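Bacterial regulatory proteins, tetR family (Corynebacterium glutamicum, PDB 3AQT) is a TetR-family transcriptional repressor that binds resorcinol as its inducer and probably binds DNA through a helix-turn-helix motif. Local coordinates at residues Ala225-Ala228 and Arg229-Ser233; Asn85-Asp89 and Arg90-Leu94. All blocks are in the same frame, centred on the assembly; numbering follows the deposited sequence.

Contact 1 of 2, residues Ala225-Ala228 and Arg229-Ser233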
ATOM      1  N   ALA B 225      19.637  -5.439  12.382  1.00 44.71           N
ATOM      2  CA  ALA B 225      18.611  -4.776  13.173  1.00 45.33           C
ATOM      3  C   ALA B 225      19.083  -3.579  13.978  1.00 45.81           C
ATOM      4  O   ALA B 225      18.491  -2.500  13.890  1.00 45.70           O
ATOM      5  CB  ALA B 225      17.953  -5.784  14.090  1.00 46.33           C
ATOM      6  N   ALA B 226      20.142  -3.759  14.767  1.00 46.55           N
ATOM      7  CA  ALA B 226      20.655  -2.670  15.602  1.00 45.76           C
ATOM      8  C   ALA B 226      21.333  -1.558  14.810  1.00 46.34           C
ATOM      9  O   ALA B 226      21.227  -0.374  15.158  1.00 46.48           O
ATOM     10  CB  ALA B 226      21.617  -3.215  16.643  1.00 46.28           C
ATOM     11  N   GLU B 227      22.037  -1.925  13.745  1.00 44.54           N
ATOM     12  CA  GLU B 227      22.719  -0.919  12.952  1.00 44.80           C
ATOM     13  C   GLU B 227      21.721   0.002  12.247  1.00 44.36           C
ATOM     14  O   GLU B 227      21.923   1.220  12.188  1.00 43.60           O
ATOM     15  CB  GLU B 227      23.645  -1.592  11.942  1.00 46.26           C
ATOM     16  CG  GLU B 227      24.357  -0.625  11.026  1.00 49.71           C
ATOM     17  CD  GLU B 227      25.467  -1.291  10.236  1.00 53.11           C
ATOM     18  OE1 GLU B 227      25.396  -2.525  10.040  1.00 52.51           O
ATOM     19  OE2 GLU B 227      26.400  -0.577   9.802  1.00 54.40           O
ATOM     20  N   ALA B 228      20.636  -0.585  11.744  1.00 42.68           N
ATOM     21  CA  ALA B 228      19.591   0.157  11.037  1.00 42.26           C
ATOM     22  C   ALA B 228      19.119   1.399  11.783  1.00 42.15           C
ATOM     23  O   ALA B 228      19.079   2.492  11.226  1.00 42.62           O
ATOM     24  CB  ALA B 228      18.403  -0.757  10.756  1.00 40.50           C
ATOM     25  N   ARG B 229      18.752   1.221  13.044  1.00 42.75           N
ATOM     26  CA  ARG B 229      18.276   2.322  13.868  1.00 44.39           C
ATOM     27  C   ARG B 229      19.309   3.452  13.903  1.00 44.66           C
ATOM     28  O   ARG B 229      18.981   4.625  13.718  1.00 43.62           O
ATOM     29  CB  ARG B 229      17.988   1.804  15.283  1.00 47.31           C
ATOM     30  CG  ARG B 229      17.539   2.857  16.278  1.00 51.58           C
ATOM     31  CD  ARG B 229      16.242   3.521  15.848  1.00 57.79           C
ATOM     32  NE  ARG B 229      16.016   4.773  16.567  1.00 63.12           N
ATOM     33  CZ  ARG B 229      14.949   5.547  16.400  1.00 66.08           C
ATOM     34  NH1 ARG B 229      14.002   5.195  15.539  1.00 69.00           N
ATOM     35  NH2 ARG B 229      14.827   6.676  17.089  1.00 66.43           N
ATOM     36  N   GLU B 230      20.565   3.090  14.135  1.00 45.57           N
ATOM     37  CA  GLU B 230      21.637   4.075  14.194  1.00 45.35           C
ATOM     38  C   GLU B 230      21.757   4.857  12.894  1.00 44.01           C
ATOM     39  O   GLU B 230      21.889   6.083  12.901  1.00 43.17           O
ATOM     40  CB  GLU B 230      22.970   3.383  14.502  1.00 46.31           C
ATOM     41  CG  GLU B 230      24.193   4.256  14.272  1.00 49.32           C
ATOM     42  CD  GLU B 230      24.939   3.921  12.987  1.00 50.46           C
ATOM     43  OE1 GLU B 230      25.218   2.722  12.755  1.00 51.26           O
ATOM     44  OE2 GLU B 230      25.257   4.857  12.219  1.00 49.90           O
ATOM     45  N   ILE B 231      21.725   4.146  11.774  1.00 41.82           N
ATOM     46  CA  ILE B 231      21.841   4.801  10.484  1.00 42.27           C
ATOM     47  C   ILE B 231      20.673   5.753  10.234  1.00 42.48           C
ATOM     48  O   ILE B 231      20.854   6.829   9.677  1.00 43.18           O
ATOM     49  CB  ILE B 231      21.901   3.774   9.350  1.00 43.06           C
ATOM     50  CG1 ILE B 231      23.127   2.882   9.537  1.00 43.76           C
ATOM     51  CG2 ILE B 231      21.954   4.492   8.011  1.00 42.52           C
ATOM     52  CD1 ILE B 231      24.388   3.170   8.715  1.00 47.18           C
ATOM     53  N   ALA B 232      19.479   5.362  10.657  1.00 41.97           N
ATOM     54  CA  ALA B 232      18.305   6.193  10.456  1.00 41.27           C
ATOM     55  C   ALA B 232      18.261   7.373  11.408  1.00 41.33           C
ATOM     56  O   ALA B 232      17.368   8.219  11.307  1.00 42.49           O
ATOM     57  CB  ALA B 232      17.050   5.360  10.615  1.00 43.08           C
ATOM     58  N   SER B 233      19.216   7.437  12.331  1.00 40.90           N
ATOM     59  CA  SER B 233      19.258   8.531  13.300  1.00 41.34           C
ATOM     60  C   SER B 233      20.351   9.562  13.016  1.00 40.29           C
ATOM     61  O   SER B 233      20.510  10.519  13.766  1.00 39.02           O
ATOM     62  CB  SER B 233      19.455   7.973  14.708  1.00 43.90           C
ATOM     63  OG  SER B 233      20.744   7.382  14.837  1.00 48.30           O
TER
HETATM   64  O   HOH W   1      26.563   1.962  10.485  1.00 66.33           O
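Glu227 and Glu230 both carry CG anti to the backbone N (chi1 178° and 167°), which lays their side chains next to each other, heading the same way along one flank of the short helix 225-231 in the ligand-binding domain of this TetR-type fold. Glu227 then runs on extended, whereas Glu230 turns about CB-CG, which brings its carboxylate back beside its neighbour. Glu227 OE2 and Glu230 OE1, a like-charge pair, are 4.6 Å apart. A bridging water donates to both, at 2.6 Å from Glu227 OE2 and 2.7 Å from Glu230 OE1, and probably eases the repulsion. Each acid also has a salt bridge with an arginine outside the two segments, Glu227 OE2 with Arg174 and Glu230 OE2 with Arg234, which would offset the remaining negative charge. One turn on, Ile231 lies alongside Glu227, its CG1 4.0 Å from Glu227 CG, so that the aliphatic part of the acid packs on the branched chain. The backbone beneath is alpha-helical: Ile231 N donates to Glu227 O and Ala232 N to Ala228 O. Ala228 is buried toward helix 209-220, where it touches Arg219; Arg229 packs on Gln211 and Ile212 of that helix. Toward the C-terminal end, Glu230 O takes two donors from one face of its plane, Ser233 N at 3.1 Å and Ser233 OG at 2.6 Å, the hydroxyl tilted 28° from the carbonyl plane.

Contact 2 of 2, residues Asn85-Asp89 and Arg90-Leu94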
ATOM      1  N   ASN B  85     -11.774  19.069 -21.908  1.00 48.34           N
ATOM      2  CA  ASN B  85     -11.234  19.155 -23.253  1.00 50.22           C
ATOM      3  C   ASN B  85      -9.729  18.958 -23.138  1.00 49.62           C
ATOM      4  O   ASN B  85      -9.034  18.824 -24.145  1.00 49.96           O
ATOM      5  CB  ASN B  85     -11.509  20.528 -23.857  1.00 52.60           C
ATOM      6  CG  ASN B  85     -12.758  20.555 -24.711  1.00 56.65           C
ATOM      7  OD1 ASN B  85     -13.179  21.615 -25.167  1.00 58.41           O
ATOM      8  ND2 ASN B  85     -13.353  19.387 -24.943  1.00 57.58           N
ATOM      9  N   TYR B  86      -9.233  18.935 -21.903  1.00 47.87           N
ATOM     10  CA  TYR B  86      -7.802  18.797 -21.650  1.00 47.82           C
ATOM     11  C   TYR B  86      -7.450  17.621 -20.746  1.00 47.56           C
ATOM     12  O   TYR B  86      -6.321  17.135 -20.764  1.00 47.44           O
ATOM     13  CB  TYR B  86      -7.286  20.096 -21.042  1.00 48.52           C
ATOM     14  CG  TYR B  86      -7.717  21.312 -21.826  1.00 48.54           C
ATOM     15  CD1 TYR B  86      -7.096  21.650 -23.031  1.00 47.85           C
ATOM     16  CD2 TYR B  86      -8.762  22.115 -21.374  1.00 48.33           C
ATOM     17  CE1 TYR B  86      -7.505  22.763 -23.763  1.00 49.00           C
ATOM     18  CE2 TYR B  86      -9.182  23.227 -22.097  1.00 48.12           C
ATOM     19  CZ  TYR B  86      -8.551  23.547 -23.287  1.00 49.42           C
ATOM     20  OH  TYR B  86      -8.962  24.656 -23.993  1.00 49.55           O
ATOM     21  N   PHE B  87      -8.415  17.184 -19.944  1.00 47.72           N
ATOM     22  CA  PHE B  87      -8.245  16.039 -19.050  1.00 48.10           C
ATOM     23  C   PHE B  87      -9.527  15.204 -19.120  1.00 49.43           C
ATOM     24  O   PHE B  87     -10.632  15.749 -19.133  1.00 49.91           O
ATOM     25  CB  PHE B  87      -8.015  16.503 -17.613  1.00 48.45           C
ATOM     26  CG  PHE B  87      -6.649  17.081 -17.370  1.00 49.97           C
ATOM     27  CD1 PHE B  87      -5.573  16.250 -17.072  1.00 49.41           C
ATOM     28  CD2 PHE B  87      -6.432  18.455 -17.464  1.00 48.14           C
ATOM     29  CE1 PHE B  87      -4.302  16.776 -16.870  1.00 48.85           C
ATOM     30  CE2 PHE B  87      -5.168  18.986 -17.266  1.00 48.33           C
ATOM     31  CZ  PHE B  87      -4.099  18.145 -16.970  1.00 48.75           C
ATOM     32  N   PRO B  88      -9.397  13.870 -19.185  1.00 49.71           N
ATOM     33  CA  PRO B  88     -10.587  13.019 -19.253  1.00 49.30           C
ATOM     34  C   PRO B  88     -11.369  13.059 -17.948  1.00 49.85           C
ATOM     35  O   PRO B  88     -12.594  12.931 -17.938  1.00 50.93           O
ATOM     36  CB  PRO B  88     -10.001  11.638 -19.532  1.00 49.27           C
ATOM     37  CG  PRO B  88      -8.695  11.689 -18.810  1.00 48.81           C
ATOM     38  CD  PRO B  88      -8.172  13.053 -19.210  1.00 49.58           C
ATOM     39  N   ASP B  89     -10.656  13.244 -16.845  1.00 48.54           N
ATOM     40  CA  ASP B  89     -11.304  13.289 -15.550  1.00 49.08           C
ATOM     41  C   ASP B  89     -10.484  14.039 -14.515  1.00 49.13           C
ATOM     42  O   ASP B  89      -9.410  14.563 -14.804  1.00 48.95           O
ATOM     43  CB  ASP B  89     -11.555  11.873 -15.042  1.00 50.77           C
ATOM     44  CG  ASP B  89     -10.295  11.033 -15.042  1.00 55.29           C
ATOM     45  OD1 ASP B  89     -10.146  10.191 -15.955  1.00 57.20           O
ATOM     46  OD2 ASP B  89      -9.446  11.228 -14.141  1.00 56.51           O
ATOM     47  N   ARG B  90     -11.010  14.062 -13.297  1.00 48.76           N
ATOM     48  CA  ARG B  90     -10.374  14.727 -12.180  1.00 49.15           C
ATOM     49  C   ARG B  90      -9.106  13.990 -11.757  1.00 48.98           C
ATOM     50  O   ARG B  90      -8.076  14.610 -11.522  1.00 49.30           O
ATOM     51  CB  ARG B  90     -11.354  14.802 -11.005  1.00 49.34           C
ATOM     52  CG  ARG B  90     -10.812  15.532  -9.786  1.00 53.84           C
ATOM     53  CD  ARG B  90     -11.875  15.699  -8.711  1.00 56.98           C
ATOM     54  NE  ARG B  90     -11.566  16.797  -7.796  1.00 59.51           N
ATOM     55  CZ  ARG B  90     -10.616  16.757  -6.869  1.00 61.45           C
ATOM     56  NH1 ARG B  90      -9.874  15.666  -6.731  1.00 63.74           N
ATOM     57  NH2 ARG B  90     -10.412  17.804  -6.077  1.00 61.11           N
ATOM     58  N   GLU B  91      -9.187  12.667 -11.667  1.00 48.78           N
ATOM     59  CA  GLU B  91      -8.050  11.847 -11.263  1.00 48.53           C
ATOM     60  C   GLU B  91      -6.773  12.125 -12.039  1.00 47.00           C
ATOM     61  O   GLU B  91      -5.704  12.238 -11.445  1.00 45.58           O
ATOM     62  CB  GLU B  91      -8.390  10.356 -11.387  1.00 51.13           C
ATOM     63  CG  GLU B  91      -8.617   9.662 -10.056  1.00 56.37           C
ATOM     64  CD  GLU B  91      -7.384   9.689  -9.153  1.00 61.05           C
ATOM     65  OE1 GLU B  91      -6.337   9.125  -9.547  1.00 60.67           O
ATOM     66  OE2 GLU B  91      -7.465  10.274  -8.046  1.00 63.00           O
ATOM     67  N   GLN B  92      -6.876  12.222 -13.361  1.00 45.20           N
ATOM     68  CA  GLN B  92      -5.701  12.475 -14.181  1.00 45.86           C
ATOM     69  C   GLN B  92      -5.006  13.762 -13.727  1.00 45.17           C
ATOM     70  O   GLN B  92      -3.782  13.794 -13.559  1.00 46.31           O
ATOM     71  CB  GLN B  92      -6.089  12.585 -15.660  1.00 49.59           C
ATOM     72  CG  GLN B  92      -5.474  11.507 -16.565  1.00 56.09           C
ATOM     73  CD  GLN B  92      -4.661  12.098 -17.730  1.00 60.01           C
ATOM     74  OE1 GLN B  92      -5.204  12.751 -18.626  1.00 58.65           O
ATOM     75  NE2 GLN B  92      -3.350  11.868 -17.711  1.00 64.09           N
ATOM     76  N   LEU B  93      -5.787  14.817 -13.513  1.00 41.66           N
ATOM     77  CA  LEU B  93      -5.234  16.091 -13.080  1.00 38.34           C
ATOM     78  C   LEU B  93      -4.589  15.964 -11.716  1.00 37.24           C
ATOM     79  O   LEU B  93      -3.549  16.556 -11.455  1.00 36.97           O
ATOM     80  CB  LEU B  93      -6.331  17.158 -13.021  1.00 39.16           C
ATOM     81  CG  LEU B  93      -5.937  18.513 -12.417  1.00 38.45           C
ATOM     82  CD1 LEU B  93      -5.020  19.259 -13.381  1.00 38.36           C
ATOM     83  CD2 LEU B  93      -7.184  19.334 -12.139  1.00 40.04           C
ATOM     84  N   LEU B  94      -5.220  15.198 -10.836  1.00 37.59           N
ATOM     85  CA  LEU B  94      -4.703  15.002  -9.491  1.00 39.84           C
ATOM     86  C   LEU B  94      -3.335  14.330  -9.606  1.00 39.13           C
ATOM     87  O   LEU B  94      -2.369  14.709  -8.942  1.00 39.44           O
ATOM     88  CB  LEU B  94      -5.653  14.106  -8.696  1.00 44.84           C
ATOM     89  CG  LEU B  94      -5.898  14.447  -7.224  1.00 50.18           C
ATOM     90  CD1 LEU B  94      -4.569  14.572  -6.475  1.00 52.17           C
ATOM     91  CD2 LEU B  94      -6.679  15.761  -7.145  1.00 53.23           C
TER
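Asp89 caps the first turn of helix 90-111 through Gln92, a local contact at the junction where the loop after helix 69-75 runs into the long helix. Gln92 N donates to Asp89 OD2 at 2.9 Å with an N-H...O angle of 154°, meeting the oxygen on its syn side but 29° out of the carboxylate plane. With chi1 at 53°, Asp89 CG lies between the backbone N and the carbonyl carbon, which brings OD2 to the Gln92 amide. This is a helix N-cap, and the negative carboxylate there is probably well placed to interact with the helix dipole. Two residues earlier, Phe87 closes the predicted helix-turn-helix segment and turns its ring inward to the same helix. Leu93 CD1 sits over one face of that ring, toward its rim, in a CH-pi contact 4.1 Å from the ring centroid. Ile52 of helix 41-62 touches both Phe87 and Leu93, so the pair belongs to the core of the DNA-binding domain. Gln92 turns about CB-CG and crosses Pro88 at about a right angle, bringing Gln92 OE1 to 3.0 Å from Pro88 CD. Arg90 leads away from the loop residues 85-89, extended from CG to NE, and its NH2 donates to the carbonyl oxygens of Val64 and Val67, tying the new helix to the loop that follows helix 41-62.

In the fold
Contact 2 comes first along the chain, where the predicted helix-turn-helix region gives way to helix 90-111; contact 1 follows much later, on helix 225-231, the last helix of the chain. Their centres are 42 Å apart, their nearest atoms about 29 Å, and they lie on opposite sides of the chain's centre. They share no helix: contact 2 is in the DNA-binding part, contact 1 in the C-terminal ligand-binding part. Helix 90-111 starts at contact 2 and carries Leu109 of the resorcinol pocket, a plausible route for inducer binding to be felt at the DNA-binding part. Only contact 1 reaches the second subunit, where Ala225 packs on Thr176 of that chain.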